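Local structure of nucleocapsid (4AKL) at residues V163-E168 and T429-F434. The protein binds single- and double-stranded RNA, probably takes part in packaging the viral genome, and displays sequence-non-specific double-stranded DNA endonuclease activity. Numbering follows the deposited sequence. Where two conformers were deposited one is given.
Sequences VMSVKE and TIVKLF
The ring of Phe434 meets the carboxylate of Glu168 at its edge: OE2 of Glu168 lies near the ring plane, 3.6 Å from CE2 of Phe434 and a little farther from CZ. The two flat groups are turned steeply, 79° between planes, and the carboxylate oxygen faces the weakly positive rim of the ring, an approach that is probably mildly favourable. Glu168 gets there on an extended chain, with CG anti to the backbone N (chi1 174°). The same OE2 makes a salt bridge to Lys438, one turn beyond Phe434, which ties down the carboxylate beside the ring.

One turn back, Val431 points both methyls at the facing helix. Its CG1 packs 3.6 Å from CB of Ser165, while CG2 meets the CG2 methyl of Val166 at 3.5 Å, a tight carbon pair in which the two side chains cross at about a right angle. Ser165 presents its CB to the valine, and its OG hydrogen-bonds to Glu435, so its polar end is satisfied by the partner helix too.

Helix 163-181, near its start, thus packs on the middle of helix 425-440, a mostly buried contact joining segments 261 residues apart in this largely helical protein, its apolar middle flanked by polar links. The short segments cross at 67°, their axes approaching to 10.0 Å. The nearest CA atoms, of Ser165 and Val431, are 6.6 Å apart. Around this crossing, Ile162 touches Val431, helix 450-460 packs against Ile430 and Phe434, and helix 56-71 touches Thr429 and Leu433, through Ala70 and Leu67.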
loop_
_atom_site.group_PDB
_atom_site.type_symbol
_atom_site.label_atom_id
_atom_site.label_comp_id
_atom_site.label_asym_id
_atom_site.label_seq_id
_atom_site.Cartn_x
_atom_site.Cartn_y
_atom_site.Cartn_z
ATOM N N VAL A 163 26.497 0.197 3.361
ATOM C CA VAL A 163 26.120 -1.198 3.143
ATOM C C VAL A 163 25.730 -1.919 4.446
ATOM O O VAL A 163 24.668 -2.525 4.529
ATOM C CB VAL A 163 27.228 -1.992 2.370
ATOM C CG1 VAL A 163 27.033 -3.478 2.524
ATOM C CG2 VAL A 163 27.195 -1.639 0.899
ATOM N N MET A 164 26.580 -1.845 5.443
ATOM C CA MET A 164 26.300 -2.510 6.713
ATOM C C MET A 164 24.983 -1.941 7.357
ATOM O O MET A 164 24.174 -2.708 7.841
ATOM C CB MET A 164 27.534 -2.470 7.637
ATOM C CG MET A 164 28.469 -3.761 7.562
ATOM S SD MET A 164 28.642 -4.710 5.995
ATOM C CE MET A 164 30.306 -4.219 5.451
ATOM N N SER A 165 24.776 -0.623 7.314
ATOM C CA SER A 165 23.532 0.001 7.837
ATOM C C SER A 165 22.284 -0.512 7.128
ATOM O O SER A 165 21.298 -0.816 7.763
ATOM C CB SER A 165 23.567 1.533 7.695
ATOM O OG SER A 165 24.352 2.123 8.710
ATOM N N VAL A 166 22.341 -0.622 5.816
ATOM C CA VAL A 166 21.213 -1.193 5.070
ATOM C C VAL A 166 20.983 -2.644 5.472
ATOM O O VAL A 166 19.861 -3.042 5.684
ATOM C CB VAL A 166 21.438 -1.058 3.543
ATOM C CG1 VAL A 166 20.411 -1.877 2.743
ATOM C CG2 VAL A 166 21.425 0.426 3.159
ATOM N N LYS A 167 22.063 -3.414 5.573
ATOM C CA LYS A 167 21.992 -4.827 6.011
ATOM C C LYS A 167 21.430 -4.983 7.435
ATOM O O LYS A 167 20.709 -5.954 7.725
ATOM C CB LYS A 167 23.334 -5.531 5.837
ATOM C CG LYS A 167 23.618 -5.930 4.357
ATOM C CD LYS A 167 24.919 -6.681 4.178
ATOM C CE LYS A 167 25.054 -7.289 2.729
ATOM N NZ LYS A 167 26.365 -7.966 2.506
ATOM N N GLU A 168 21.728 -4.024 8.318
ATOM C CA GLU A 168 21.140 -4.021 9.679
ATOM C C GLU A 168 19.627 -3.771 9.635
ATOM O O GLU A 168 18.872 -4.448 10.347
ATOM C CB GLU A 168 21.826 -2.995 10.587
ATOM C CG GLU A 168 21.179 -2.834 11.957
ATOM C CD GLU A 168 21.756 -1.699 12.748
ATOM O OE1 GLU A 168 22.927 -1.274 12.517
ATOM O OE2 GLU A 168 21.023 -1.224 13.627
ATOM N N THR A 429 19.634 8.688 2.424
ATOM C CA THR A 429 18.739 9.477 3.235
ATOM C C THR A 429 17.838 8.604 4.138
ATOM O O THR A 429 17.567 8.980 5.294
ATOM C CB THR A 429 17.889 10.355 2.325
ATOM O OG1 THR A 429 18.752 11.122 1.480
ATOM C CG2 THR A 429 16.922 11.280 3.140
ATOM N N ILE A 430 17.363 7.467 3.613
ATOM C CA ILE A 430 16.623 6.469 4.392
ATOM C C ILE A 430 17.441 5.982 5.584
ATOM O O ILE A 430 16.956 5.924 6.684
ATOM C CB ILE A 430 16.228 5.253 3.517
ATOM C CG1 ILE A 430 15.086 5.625 2.551
ATOM C CG2 ILE A 430 15.767 4.069 4.370
ATOM C CD1 ILE A 430 14.704 4.572 1.479
ATOM N N VAL A 431 18.699 5.636 5.321
ATOM C CA VAL A 431 19.653 5.125 6.317
ATOM C C VAL A 431 19.949 6.159 7.413
ATOM O O VAL A 431 19.993 5.825 8.626
ATOM C CB VAL A 431 20.996 4.686 5.605
ATOM C CG1 VAL A 431 22.125 4.623 6.550
ATOM C CG2 VAL A 431 20.795 3.373 4.896
ATOM N N LYS A 432 20.155 7.401 6.991
ATOM C CA LYS A 432 20.465 8.443 7.922
ATOM C C LYS A 432 19.249 8.656 8.822
ATOM O O LYS A 432 19.437 8.880 10.019
ATOM C CB LYS A 432 20.928 9.740 7.255
ATOM C CG LYS A 432 22.006 10.487 8.087
ATOM C CD LYS A 432 23.349 9.676 8.043
ATOM C CE LYS A 432 24.587 10.476 8.156
ATOM N NZ LYS A 432 25.051 10.773 9.530
ATOM N N LEU A 433 18.022 8.533 8.293
ATOM C CA LEU A 433 16.830 8.643 9.159
ATOM C C LEU A 433 16.709 7.488 10.157
ATOM O O LEU A 433 16.291 7.698 11.312
ATOM C CB LEU A 433 15.542 8.738 8.395
ATOM C CG LEU A 433 15.398 10.047 7.653
ATOM C CD1 LEU A 433 14.419 9.872 6.506
ATOM C CD2 LEU A 433 14.965 11.197 8.589
ATOM N N PHE A 434 17.051 6.293 9.711
ATOM C CA PHE A 434 17.076 5.144 10.564
ATOM C C PHE A 434 18.096 5.353 11.711
ATOM O O PHE A 434 17.758 5.149 12.835
ATOM C CB PHE A 434 17.428 3.877 9.758
ATOM C CG PHE A 434 17.543 2.623 10.603
ATOM C CD1 PHE A 434 16.404 1.937 11.021
ATOM C CD2 PHE A 434 18.769 2.119 10.959
ATOM C CE1 PHE A 434 16.528 0.774 11.778
ATOM C CE2 PHE A 434 18.880 0.939 11.726
ATOM C CZ PHE A 434 17.766 0.294 12.128
#